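Local coordinates for Aureochrome1-like protein (Ochromonas danica, PDB 6I20) that probably senses blue light through a flavin mononucleotide cofactor bound in a PAS-fold LOV domain, as aureochrome photoreceptors do, at residues Gln35-Leu40 and Cys53-Gly58; Lys9-Ala14 and Leu113-Lys118; Val66-Lys71 and Thr79-Leu84. All coordinates share one frame; numbering follows the deposited sequence. Where two conformers were deposited one is given.

Contact 1: residues Gln35-Leu40 and Cys53-Gly58; sequences QGFLTL and CRFLQG. With FMN (flavin mononucleotide), chain E; EDO (1,2-ethanediol), chain G.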
loop_
_atom_site.group_PDB
_atom_site.type_symbol
_atom_site.label_atom_id
_atom_site.label_comp_id
_atom_site.label_asym_id
_atom_site.label_seq_id
_atom_site.Cartn_x
_atom_site.Cartn_y
_atom_site.Cartn_z
ATOM N N GLN A 35 -4.294 -5.014 11.049
ATOM C CA GLN A 35 -3.345 -5.298 12.100
ATOM C C GLN A 35 -1.975 -5.655 11.576
ATOM O O GLN A 35 -0.977 -5.237 12.130
ATOM C CB GLN A 35 -3.871 -6.403 13.051
ATOM C CG GLN A 35 -2.896 -6.707 14.189
ATOM C CD GLN A 35 -2.683 -5.521 15.096
ATOM O OE1 GLN A 35 -3.658 -5.049 15.700
ATOM N NE2 GLN A 35 -1.433 -4.993 15.168
ATOM N N GLY A 36 -1.931 -6.422 10.500
ATOM C CA GLY A 36 -0.665 -6.829 9.914
ATOM C C GLY A 36 0.143 -5.633 9.447
ATOM O O GLY A 36 1.363 -5.616 9.600
ATOM N N PHE A 37 -0.524 -4.671 8.825
ATOM C CA PHE A 37 0.147 -3.429 8.403
ATOM C C PHE A 37 0.739 -2.696 9.600
ATOM O O PHE A 37 1.882 -2.206 9.565
ATOM C CB PHE A 37 -0.814 -2.520 7.668
ATOM C CG PHE A 37 -0.229 -1.206 7.233
ATOM C CD1 PHE A 37 0.436 -1.094 6.020
ATOM C CD2 PHE A 37 -0.372 -0.081 8.013
ATOM C CE1 PHE A 37 0.971 0.111 5.604
ATOM C CE2 PHE A 37 0.168 1.128 7.585
ATOM C CZ PHE A 37 0.820 1.233 6.391
ATOM N N LEU A 38 -0.012 -2.623 10.676
ATOM C CA LEU A 38 0.456 -1.948 11.893
ATOM C C LEU A 38 1.676 -2.650 12.446
ATOM O O LEU A 38 2.638 -2.006 12.869
ATOM C CB LEU A 38 -0.654 -1.847 12.929
ATOM C CG LEU A 38 -1.950 -1.197 12.480
ATOM C CD1 LEU A 38 -2.977 -1.273 13.591
ATOM C CD2 LEU A 38 -1.759 0.222 11.968
ATOM N N THR A 39 1.645 -3.979 12.509
ATOM C CA THR A 39 2.766 -4.729 13.037
ATOM C C THR A 39 4.002 -4.609 12.154
ATOM O O THR A 39 5.112 -4.406 12.674
ATOM C CB THR A 39 2.390 -6.180 13.239
ATOM O OG1 THR A 39 1.289 -6.194 14.156
ATOM C CG2 THR A 39 3.556 -6.984 13.808
ATOM N N LEU A 40 3.798 -4.670 10.852
ATOM C CA LEU A 40 4.902 -4.547 9.879
ATOM C C LEU A 40 5.598 -3.200 10.020
ATOM O O LEU A 40 6.815 -3.131 10.026
ATOM C CB LEU A 40 4.361 -4.689 8.456
ATOM C CG LEU A 40 5.306 -4.328 7.311
ATOM C CD1 LEU A 40 6.481 -5.302 7.309
ATOM C CD2 LEU A 40 4.523 -4.361 5.996
ATOM N N CYS A 53 -0.064 7.159 2.604
ATOM C CA CYS A 53 0.924 6.118 2.915
ATOM C C CYS A 53 2.415 6.468 2.569
ATOM O O CYS A 53 3.323 5.724 2.936
ATOM C CB CYS A 53 0.468 4.776 2.284
ATOM S SG CYS A 53 0.715 3.328 3.311
ATOM N N ARG A 54 2.648 7.632 1.949
ATOM C CA ARG A 54 3.997 8.032 1.641
ATOM C C ARG A 54 4.856 8.198 2.879
ATOM O O ARG A 54 6.076 8.337 2.750
ATOM C CB ARG A 54 4.032 9.300 0.798
ATOM C CG ARG A 54 3.770 10.570 1.562
ATOM C CD ARG A 54 3.969 11.812 0.708
ATOM N NE ARG A 54 2.988 11.953 -0.342
ATOM C CZ ARG A 54 1.770 12.452 -0.174
ATOM N NH1 ARG A 54 1.354 12.905 0.998
ATOM N NH2 ARG A 54 0.939 12.498 -1.212
ATOM N N PHE A 55 4.275 8.264 4.074
ATOM C CA PHE A 55 5.082 8.297 5.297
ATOM C C PHE A 55 6.038 7.125 5.478
ATOM O O PHE A 55 6.964 7.163 6.286
ATOM C CB PHE A 55 4.233 8.518 6.581
ATOM C CG PHE A 55 3.297 7.375 6.914
ATOM C CD1 PHE A 55 3.763 6.240 7.554
ATOM C CD2 PHE A 55 1.947 7.442 6.591
ATOM C CE1 PHE A 55 2.901 5.206 7.847
ATOM C CE2 PHE A 55 1.094 6.386 6.867
ATOM C CZ PHE A 55 1.574 5.258 7.468
ATOM N N LEU A 56 5.781 6.062 4.717
ATOM C CA LEU A 56 6.688 4.890 4.695
ATOM C C LEU A 56 7.941 5.081 3.873
ATOM O O LEU A 56 8.847 4.262 3.924
ATOM C CB LEU A 56 5.932 3.645 4.242
ATOM C CG LEU A 56 4.811 3.176 5.138
ATOM C CD1 LEU A 56 4.142 1.949 4.522
ATOM C CD2 LEU A 56 5.288 2.845 6.548
ATOM N N GLN A 57 8.011 6.183 3.119
ATOM C CA GLN A 57 9.149 6.393 2.219
ATOM C C GLN A 57 10.221 7.252 2.885
ATOM O O GLN A 57 9.922 8.019 3.792
ATOM C CB GLN A 57 8.659 7.056 0.944
ATOM C CG GLN A 57 7.625 6.201 0.191
ATOM C CD GLN A 57 6.824 6.968 -0.829
ATOM O OE1 GLN A 57 7.152 8.119 -1.192
ATOM N NE2 GLN A 57 5.747 6.326 -1.342
ATOM N N GLY A 58 11.438 7.124 2.405
ATOM C CA GLY A 58 12.559 7.872 2.975
ATOM C C GLY A 58 13.665 8.029 1.979
ATOM O O GLY A 58 13.501 7.763 0.780
HETATM N N1 FMN E . 3.681 3.820 -0.719
HETATM C C2 FMN E . 4.625 3.146 -0.027
HETATM O O2 FMN E . 5.805 3.564 -0.079
HETATM N N3 FMN E . 4.356 2.057 0.734
HETATM C C4 FMN E . 3.095 1.540 0.835
HETATM O O4 FMN E . 2.898 0.485 1.496
HETATM C C4A FMN E . 2.054 2.232 0.153
HETATM N N5 FMN E . 0.763 1.779 0.233
HETATM C C5A FMN E . -0.176 2.420 -0.505
HETATM C C6 FMN E . -1.515 1.974 -0.471
HETATM C C7 FMN E . -2.494 2.578 -1.188
HETATM C C7M FMN E . -3.943 2.041 -1.153
HETATM C C8 FMN E . -2.196 3.715 -2.015
HETATM C C8M FMN E . -3.262 4.382 -2.823
HETATM C C9 FMN E . -0.902 4.172 -2.064
HETATM C C9A FMN E . 0.123 3.555 -1.361
HETATM N N10 FMN E . 1.446 4.068 -1.365
HETATM C C10 FMN E . 2.402 3.380 -0.676
HETATM C "C1'" FMN E . 1.837 5.141 -2.271
HETATM C "C2'" FMN E . 1.708 6.565 -1.721
HETATM O "O2'" FMN E . 0.548 6.624 -0.877
HETATM C "C3'" FMN E . 1.538 7.538 -2.877
HETATM O "O3'" FMN E . 0.434 7.171 -3.722
HETATM C "C4'" FMN E . 2.766 7.718 -3.742
HETATM O "O4'" FMN E . 3.870 8.045 -2.881
HETATM C "C5'" FMN E . 2.563 8.898 -4.751
HETATM O "O5'" FMN E . 1.822 9.991 -4.114
HETATM P P FMN E . 2.044 11.468 -4.721
HETATM O O1P FMN E . 1.268 12.389 -3.863
HETATM O O2P FMN E . 3.495 11.718 -4.686
HETATM O O3P FMN E . 1.510 11.350 -6.142
HETATM C C1 EDO G . 0.322 -8.695 15.308
HETATM O O1 EDO G . -0.209 -9.655 16.233
HETATM C C2 EDO G . 0.760 -9.400 14.031
HETATM O O2 EDO G . 0.073 -8.895 12.878
#

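Contact 2: residues Lys9-Ala14 and Leu113-Lys118; sequences KALQTA and LGVQCK. With FMN (flavin mononucleotide), chain E; EDO (1,2-ethanediol), chain F.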
loop_
_atom_site.group_PDB
_atom_site.type_symbol
_atom_site.label_atom_id
_atom_site.label_comp_id
_atom_site.label_asym_id
_atom_site.label_seq_id
_atom_site.Cartn_x
_atom_site.Cartn_y
_atom_site.Cartn_z
ATOM N N LYS A 9 -12.504 -8.238 3.211
ATOM C CA LYS A 9 -12.853 -9.164 4.275
ATOM C C LYS A 9 -11.969 -10.397 4.256
ATOM O O LYS A 9 -11.563 -10.913 5.292
ATOM C CB LYS A 9 -14.297 -9.547 4.223
ATOM C CG LYS A 9 -15.228 -8.419 4.577
ATOM C CD LYS A 9 -16.644 -8.898 4.748
ATOM C CE LYS A 9 -17.428 -8.748 3.484
ATOM N NZ LYS A 9 -18.881 -8.859 3.798
ATOM N N ALA A 10 -11.665 -10.903 3.056
ATOM C CA ALA A 10 -10.781 -12.049 2.960
ATOM C C ALA A 10 -9.390 -11.796 3.517
ATOM O O ALA A 10 -8.844 -12.606 4.235
ATOM C CB ALA A 10 -10.666 -12.486 1.503
ATOM N N LEU A 11 -8.823 -10.647 3.128
ATOM C CA LEU A 11 -7.468 -10.300 3.575
ATOM C C LEU A 11 -7.442 -10.045 5.091
ATOM O O LEU A 11 -6.467 -10.388 5.747
ATOM C CB LEU A 11 -6.960 -9.085 2.814
ATOM C CG LEU A 11 -6.686 -9.329 1.333
ATOM C CD1 LEU A 11 -6.491 -7.994 0.623
ATOM C CD2 LEU A 11 -5.520 -10.268 1.128
ATOM N N GLN A 12 -8.540 -9.509 5.609
ATOM C CA GLN A 12 -8.696 -9.316 7.061
ATOM C C GLN A 12 -8.665 -10.670 7.786
ATOM O O GLN A 12 -7.924 -10.914 8.729
ATOM C CB GLN A 12 -10.042 -8.616 7.318
ATOM C CG GLN A 12 -10.308 -8.155 8.745
ATOM C CD GLN A 12 -11.710 -7.573 8.919
ATOM O OE1 GLN A 12 -12.702 -8.101 8.411
ATOM N NE2 GLN A 12 -11.786 -6.450 9.617
ATOM N N THR A 13 -9.491 -11.593 7.293
ATOM C CA THR A 13 -9.630 -12.913 7.907
ATOM C C THR A 13 -8.320 -13.674 7.843
ATOM O O THR A 13 -7.937 -14.396 8.779
ATOM C CB THR A 13 -10.729 -13.687 7.170
ATOM O OG1 THR A 13 -11.976 -12.993 7.334
ATOM C CG2 THR A 13 -10.847 -15.077 7.712
ATOM N N ALA A 14 -7.637 -13.561 6.704
ATOM C CA ALA A 14 -6.340 -14.193 6.507
ATOM C C ALA A 14 -5.166 -13.482 7.204
ATOM O O ALA A 14 -4.015 -13.881 7.075
ATOM C CB ALA A 14 -6.068 -14.330 5.013
ATOM N N LEU A 113 -7.028 -0.295 -2.768
ATOM C CA LEU A 113 -6.485 -1.306 -1.904
ATOM C C LEU A 113 -4.985 -1.338 -2.099
ATOM O O LEU A 113 -4.522 -1.362 -3.237
ATOM C CB LEU A 113 -7.067 -2.675 -2.306
ATOM C CG LEU A 113 -6.475 -3.906 -1.635
ATOM C CD1 LEU A 113 -6.750 -3.882 -0.155
ATOM C CD2 LEU A 113 -7.037 -5.166 -2.289
ATOM N N GLY A 114 -4.238 -1.398 -0.996
ATOM C CA GLY A 114 -2.799 -1.608 -1.082
ATOM C C GLY A 114 -2.412 -2.749 -0.181
ATOM O O GLY A 114 -2.805 -2.787 0.984
ATOM N N VAL A 115 -1.708 -3.726 -0.735
ATOM C CA VAL A 115 -1.277 -4.904 0.005
ATOM C C VAL A 115 0.238 -4.939 0.042
ATOM O O VAL A 115 0.879 -4.901 -1.018
ATOM C CB VAL A 115 -1.831 -6.207 -0.647
ATOM C CG1 VAL A 115 -1.329 -7.441 0.114
ATOM C CG2 VAL A 115 -3.365 -6.160 -0.759
ATOM N N GLN A 116 0.812 -5.017 1.240
ATOM C CA GLN A 116 2.254 -4.949 1.430
ATOM C C GLN A 116 2.786 -6.332 1.782
ATOM O O GLN A 116 2.266 -7.009 2.651
ATOM C CB GLN A 116 2.606 -3.988 2.569
ATOM C CG GLN A 116 2.186 -2.561 2.308
ATOM C CD GLN A 116 0.749 -2.200 2.600
ATOM O OE1 GLN A 116 -0.000 -2.954 3.250
ATOM N NE2 GLN A 116 0.335 -0.976 2.150
ATOM N N CYS A 117 3.890 -6.718 1.174
ATOM C CA CYS A 117 4.615 -7.917 1.555
ATOM C C CYS A 117 6.075 -7.647 1.731
ATOM O O CYS A 117 6.769 -7.180 0.824
ATOM C CB CYS A 117 4.427 -8.998 0.505
ATOM S SG CYS A 117 5.257 -10.530 0.989
ATOM N N LYS A 118 6.572 -7.906 2.931
ATOM C CA LYS A 118 7.994 -7.784 3.189
ATOM C C LYS A 118 8.723 -8.882 2.429
ATOM O O LYS A 118 8.373 -10.060 2.532
ATOM C CB LYS A 118 8.338 -7.851 4.681
ATOM C CG LYS A 118 9.833 -7.775 4.964
ATOM C CD LYS A 118 10.131 -7.540 6.443
ATOM C CE LYS A 118 9.845 -8.789 7.278
ATOM N NZ LYS A 118 10.685 -9.931 6.858
HETATM N N1 FMN E . 3.681 3.820 -0.719
HETATM C C2 FMN E . 4.625 3.146 -0.027
HETATM O O2 FMN E . 5.805 3.564 -0.079
HETATM N N3 FMN E . 4.356 2.057 0.734
HETATM C C4 FMN E . 3.095 1.540 0.835
HETATM O O4 FMN E . 2.898 0.485 1.496
HETATM C C4A FMN E . 2.054 2.232 0.153
HETATM N N5 FMN E . 0.763 1.779 0.233
HETATM C C5A FMN E . -0.176 2.420 -0.505
HETATM C C6 FMN E . -1.515 1.974 -0.471
HETATM C C7 FMN E . -2.494 2.578 -1.188
HETATM C C7M FMN E . -3.943 2.041 -1.153
HETATM C C8 FMN E . -2.196 3.715 -2.015
HETATM C C8M FMN E . -3.262 4.382 -2.823
HETATM C C9 FMN E . -0.902 4.172 -2.064
HETATM C C9A FMN E . 0.123 3.555 -1.361
HETATM N N10 FMN E . 1.446 4.068 -1.365
HETATM C C10 FMN E . 2.402 3.380 -0.676
HETATM C "C1'" FMN E . 1.837 5.141 -2.271
HETATM C "C2'" FMN E . 1.708 6.565 -1.721
HETATM O "O2'" FMN E . 0.548 6.624 -0.877
HETATM C "C3'" FMN E . 1.538 7.538 -2.877
HETATM O "O3'" FMN E . 0.434 7.171 -3.722
HETATM C "C4'" FMN E . 2.766 7.718 -3.742
HETATM O "O4'" FMN E . 3.870 8.045 -2.881
HETATM C "C5'" FMN E . 2.563 8.898 -4.751
HETATM O "O5'" FMN E . 1.822 9.991 -4.114
HETATM P P FMN E . 2.044 11.468 -4.721
HETATM O O1P FMN E . 1.268 12.389 -3.863
HETATM O O2P FMN E . 3.495 11.718 -4.686
HETATM O O3P FMN E . 1.510 11.350 -6.142
HETATM C C1 EDO F . 4.883 -9.049 7.409
HETATM O O1 EDO F . 3.784 -9.670 8.053
HETATM C C2 EDO F . 5.297 -9.923 6.228
HETATM O O2 EDO F . 5.001 -9.330 4.955
#

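Contact 3: residues Val66-Lys71 and Thr79-Leu84; sequences VEKVRK and TTVVLL. With FMN (flavin mononucleotide), chain E.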
loop_
_atom_site.group_PDB
_atom_site.type_symbol
_atom_site.label_atom_id
_atom_site.label_comp_id
_atom_site.label_asym_id
_atom_site.label_seq_id
_atom_site.Cartn_x
_atom_site.Cartn_y
_atom_site.Cartn_z
ATOM N N VAL A 66 8.263 5.147 -6.831
ATOM C CA VAL A 66 7.122 5.961 -6.432
ATOM C C VAL A 66 6.378 6.502 -7.666
ATOM O O VAL A 66 5.139 6.536 -7.701
ATOM C CB VAL A 66 7.610 7.116 -5.485
ATOM C CG1 VAL A 66 6.476 8.049 -5.114
ATOM C CG2 VAL A 66 8.211 6.497 -4.238
ATOM N N GLU A 67 7.122 6.872 -8.693
ATOM C CA GLU A 67 6.528 7.337 -9.944
ATOM C C GLU A 67 5.703 6.247 -10.624
ATOM O O GLU A 67 4.632 6.517 -11.155
ATOM C CB GLU A 67 7.599 7.865 -10.879
ATOM C CG GLU A 67 7.103 8.353 -12.220
ATOM C CD GLU A 67 6.109 9.514 -12.210
ATOM O OE1 GLU A 67 6.054 10.300 -11.249
ATOM O OE2 GLU A 67 5.365 9.662 -13.212
ATOM N N LYS A 68 6.187 5.017 -10.580
ATOM C CA LYS A 68 5.354 3.889 -11.123
ATOM C C LYS A 68 4.015 3.746 -10.395
ATOM O O LYS A 68 2.949 3.506 -11.013
ATOM C CB LYS A 68 6.151 2.589 -11.029
ATOM C CG LYS A 68 7.274 2.510 -11.996
ATOM C CD LYS A 68 7.818 1.104 -12.143
ATOM C CE LYS A 68 9.128 1.184 -12.885
ATOM N NZ LYS A 68 9.663 -0.137 -13.274
ATOM N N VAL A 69 4.043 3.896 -9.076
ATOM C CA VAL A 69 2.813 3.861 -8.311
ATOM C C VAL A 69 1.896 5.018 -8.741
ATOM O O VAL A 69 0.687 4.852 -8.975
ATOM C CB VAL A 69 3.069 3.879 -6.796
ATOM C CG1 VAL A 69 1.775 4.090 -6.055
ATOM C CG2 VAL A 69 3.804 2.628 -6.326
ATOM N N ARG A 70 2.484 6.210 -8.811
ATOM C CA ARG A 70 1.728 7.385 -9.177
ATOM C C ARG A 70 1.026 7.217 -10.507
ATOM O O ARG A 70 -0.143 7.556 -10.642
ATOM C CB ARG A 70 2.690 8.582 -9.204
ATOM C CG ARG A 70 2.089 9.955 -9.323
ATOM C CD ARG A 70 3.217 10.982 -9.305
ATOM N NE ARG A 70 3.842 11.100 -7.972
ATOM C CZ ARG A 70 5.136 10.947 -7.625
ATOM N NH1 ARG A 70 5.460 11.099 -6.336
ATOM N NH2 ARG A 70 6.104 10.638 -8.492
ATOM N N LYS A 71 1.760 6.732 -11.495
ATOM C CA LYS A 71 1.234 6.520 -12.848
ATOM C C LYS A 71 0.105 5.481 -12.866
ATOM O O LYS A 71 -0.875 5.666 -13.597
ATOM C CB LYS A 71 2.346 6.137 -13.823
ATOM C CG LYS A 71 3.301 7.276 -14.178
ATOM C CD LYS A 71 4.310 6.903 -15.286
ATOM C CE LYS A 71 5.465 7.910 -15.480
ATOM N NZ LYS A 71 6.438 7.628 -16.570
ATOM N N THR A 79 -1.155 -2.391 -10.048
ATOM C CA THR A 79 0.267 -2.166 -10.135
ATOM C C THR A 79 1.024 -2.906 -9.037
ATOM O O THR A 79 0.547 -2.981 -7.905
ATOM C CB THR A 79 0.482 -0.642 -10.036
ATOM O OG1 THR A 79 -0.266 -0.015 -11.087
ATOM C CG2 THR A 79 1.925 -0.303 -10.191
ATOM N N THR A 80 2.192 -3.450 -9.388
ATOM C CA THR A 80 3.089 -4.085 -8.446
ATOM C C THR A 80 4.423 -3.341 -8.530
ATOM O O THR A 80 4.987 -3.188 -9.625
ATOM C CB THR A 80 3.363 -5.545 -8.832
ATOM O OG1 THR A 80 2.130 -6.229 -9.006
ATOM C CG2 THR A 80 4.173 -6.258 -7.768
ATOM N N VAL A 81 4.935 -2.944 -7.379
ATOM C CA VAL A 81 6.307 -2.377 -7.307
ATOM C C VAL A 81 7.021 -3.012 -6.127
ATOM O O VAL A 81 6.382 -3.539 -5.181
ATOM C CB VAL A 81 6.389 -0.831 -7.161
ATOM C CG1 VAL A 81 5.773 -0.119 -8.348
ATOM C CG2 VAL A 81 5.794 -0.387 -5.850
ATOM N N VAL A 82 8.335 -2.968 -6.166
ATOM C CA VAL A 82 9.134 -3.317 -4.996
ATOM C C VAL A 82 9.911 -2.049 -4.651
ATOM O O VAL A 82 10.595 -1.490 -5.512
ATOM C CB VAL A 82 10.076 -4.511 -5.242
ATOM C CG1 VAL A 82 11.016 -4.702 -4.071
ATOM C CG2 VAL A 82 9.224 -5.765 -5.418
ATOM N N LEU A 83 9.793 -1.626 -3.409
ATOM C CA LEU A 83 10.497 -0.403 -2.981
ATOM C C LEU A 83 10.863 -0.481 -1.524
ATOM O O LEU A 83 10.275 -1.211 -0.740
ATOM C CB LEU A 83 9.678 0.844 -3.313
ATOM C CG LEU A 83 8.580 1.288 -2.359
ATOM C CD1 LEU A 83 7.949 2.603 -2.845
ATOM C CD2 LEU A 83 7.465 0.266 -2.182
ATOM N N LEU A 84 11.862 0.342 -1.161
ATOM C CA LEU A 84 12.325 0.390 0.214
ATOM C C LEU A 84 11.411 1.267 1.051
ATOM O O LEU A 84 11.103 2.393 0.655
ATOM C CB LEU A 84 13.756 0.918 0.243
ATOM C CG LEU A 84 14.482 0.690 1.572
ATOM C CD1 LEU A 84 14.881 -0.773 1.748
ATOM C CD2 LEU A 84 15.710 1.599 1.690
HETATM N N1 FMN E . 3.681 3.820 -0.719
HETATM C C2 FMN E . 4.625 3.146 -0.027
HETATM O O2 FMN E . 5.805 3.564 -0.079
HETATM N N3 FMN E . 4.356 2.057 0.734
HETATM C C4 FMN E . 3.095 1.540 0.835
HETATM O O4 FMN E . 2.898 0.485 1.496
HETATM C C4A FMN E . 2.054 2.232 0.153
HETATM N N5 FMN E . 0.763 1.779 0.233
HETATM C C5A FMN E . -0.176 2.420 -0.505
HETATM C C6 FMN E . -1.515 1.974 -0.471
HETATM C C7 FMN E . -2.494 2.578 -1.188
HETATM C C7M FMN E . -3.943 2.041 -1.153
HETATM C C8 FMN E . -2.196 3.715 -2.015
HETATM C C8M FMN E . -3.262 4.382 -2.823
HETATM C C9 FMN E . -0.902 4.172 -2.064
HETATM C C9A FMN E . 0.123 3.555 -1.361
HETATM N N10 FMN E . 1.446 4.068 -1.365
HETATM C C10 FMN E . 2.402 3.380 -0.676
HETATM C "C1'" FMN E . 1.837 5.141 -2.271
HETATM C "C2'" FMN E . 1.708 6.565 -1.721
HETATM O "O2'" FMN E . 0.548 6.624 -0.877
HETATM C "C3'" FMN E . 1.538 7.538 -2.877
HETATM O "O3'" FMN E . 0.434 7.171 -3.722
HETATM C "C4'" FMN E . 2.766 7.718 -3.742
HETATM O "O4'" FMN E . 3.870 8.045 -2.881
HETATM C "C5'" FMN E . 2.563 8.898 -4.751
HETATM O "O5'" FMN E . 1.822 9.991 -4.114
HETATM P P FMN E . 2.044 11.468 -4.721
HETATM O O1P FMN E . 1.268 12.389 -3.863
HETATM O O2P FMN E . 3.495 11.718 -4.686
HETATM O O3P FMN E . 1.510 11.350 -6.142
#

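Contact 1: residues Gln35-Leu40 and Cys53-Gly58
Phe37 on helix 35-41 meets Cys53, Phe55 and Leu56 in a buried apolar contact between that helix and the 3-10 segment 53-56, within the LOV signature of PAS-fold photoreceptors, Asn-Cys-Arg-Phe-Leu-Gln from Asn52 to Gln57. The Phe37 ring reaches across because its CG stands anti to the backbone N (chi1 178°), which brings the far end of the ring to the 3-10 segment. In the conformer described, Cys53 SG lies 3.7 Å from Phe37 CZ; measured to the ring centroid it is 66° off the normal, an oblique sulfur-aromatic contact. The Leu56 and Phe37 side chains approach from opposite directions, Leu56 CD1 3.8 Å from Phe37 CE1, while Phe55 CZ sits at the edge of the Phe37 ring, near its plane. A phenylalanine suits this place, for it is long enough to span the gap and carries no polar group into it. Segment 53-58 also grips the flavin. Gln57 NE2 donates to FMN O2 at 3.0 Å and to FMN O4' at 3.0 Å, tying the isoalloxazine to the ribityl chain. A leucine in place of Gln57 would probably leave O2 and O4' without their shared donor and the ribityl chain less firmly fixed. Arg54 NH2 bonds the phosphate oxygen O1P, while its NH1 is salt-bridged to Asp27. Cys53 SG rests 3.6 Å from FMN C4A, the carbon to which the cysteine of LOV domains bonds under blue light.

Contact 2: residues Lys9-Ala14 and Leu113-Lys118
Leu11 on helix 6-13 and Val115 on strand 109-119 mark the nearest approach of the two backbones, their CA atoms 9.0 Å apart, a spacing that side chains alone bridge. Leu11 CD1 does the touching for the helix. It meets Val115 CG2 at 3.9 Å and Leu113 CD2 at 4.1 Å, each pair tip to tip, so one methyl settles against two residues of the strand. With CG beside the backbone N (chi1 -69°) and the chain extended at chi2, Leu11 carries that methyl well clear of the helix surface. Phe18 of strand 18-21 touches both leucines and widens the apolar patch. Strand alternation explains the rest: Leu113 and Val115 turn to the helix, while Gln116 turns to the flavin and Gly114 lies against it. Gly114 suits its place because a CB there would come within 2.4 Å of FMN C6. Gln116, bent at chi2 (82°), brings its amide to the flavin, where NE2 donates to FMN O4 at 3.0 Å and more weakly to N5. Within the helix, Lys9 O accepts from both Thr13 N and Thr13 OG1, which arrive from opposite faces of its plane. The contact between helix and strand is thus small and wholly apolar, burying 97 Å², with no hydrogen bond to fix its direction; that is consistent with an N-terminal helix that could shift on the sheet, as flanking helices of LOV domains are thought to do in signalling.

Contact 3: residues Val66-Lys71 and Thr79-Leu84
Val69 and Val81 meet at the heart of this contact, their CG2 methyls 3.6 Å apart and their side chains crossing at about a right angle. Val81 also sets its CG1 against Lys68 CB at 3.8 Å; lysine suits this margin because its aliphatic root can pack while the extended chain carries the ammonium away. Nearer the flavin, Val66 CG2 lies 4.1 Å from Leu83 CD1. Beta-branched valines fit here, since they offer compact methyl surfaces to two sides at once. With its CG1 anti to the backbone N (chi1 176°), Val66 turns that methyl to FMN O4' at 3.4 Å and turns CG2 to the strand. Val69 CG1 likewise faces FMN C1', and Leu83 CD1 comes within 3.6 Å of FMN O2, so the packing doubles as a wall of the cofactor pocket. Arg70 extends the helix's hold to the phosphate: its NH1 donates to FMN O2P at 2.6 Å, almost straight at 174°, and its NE to O3P. The third nitrogen, NH2, forms a salt bridge with Glu67 OE1 at 2.8 Å, in the guanidinium plane, and so probably restrains the rotation of the group that holds the phosphate. Behind these side chains the axes of segments 66-71 and 79-84 run nearly antiparallel, at 161°, and approach to 8.6 Å. Strand 79-86 lies at one edge of the antiparallel PAS sheet and pairs there with strand 92-103, whose Ile99 touches Val69; from the other face of the strand Thr80 and Val82 pack on helix 121-130.

All three contacts touch the same flavin, yet they differ in depth. Contacts 1 and 3 are buried, whereas contact 2 is only partly so and includes an N-terminal helix packed on the sheet. Contacts 2 and 3 reach the same sheet on opposite sides of the chain's centre, one at strand 109-119 and the other at strand 79-86. Contact 1 joins its neighbours: Phe37 and Leu40 pack on Gln116 of contact 2, and Gln57 on Val66 of contact 3. Contact 1 adds sulfur and aromatic rings, while contacts 2 and 3 meet chiefly through aliphatic groups, contact 3 over the greater area. Contacts 1 and 3 share the phosphate, through Arg54 and Arg70.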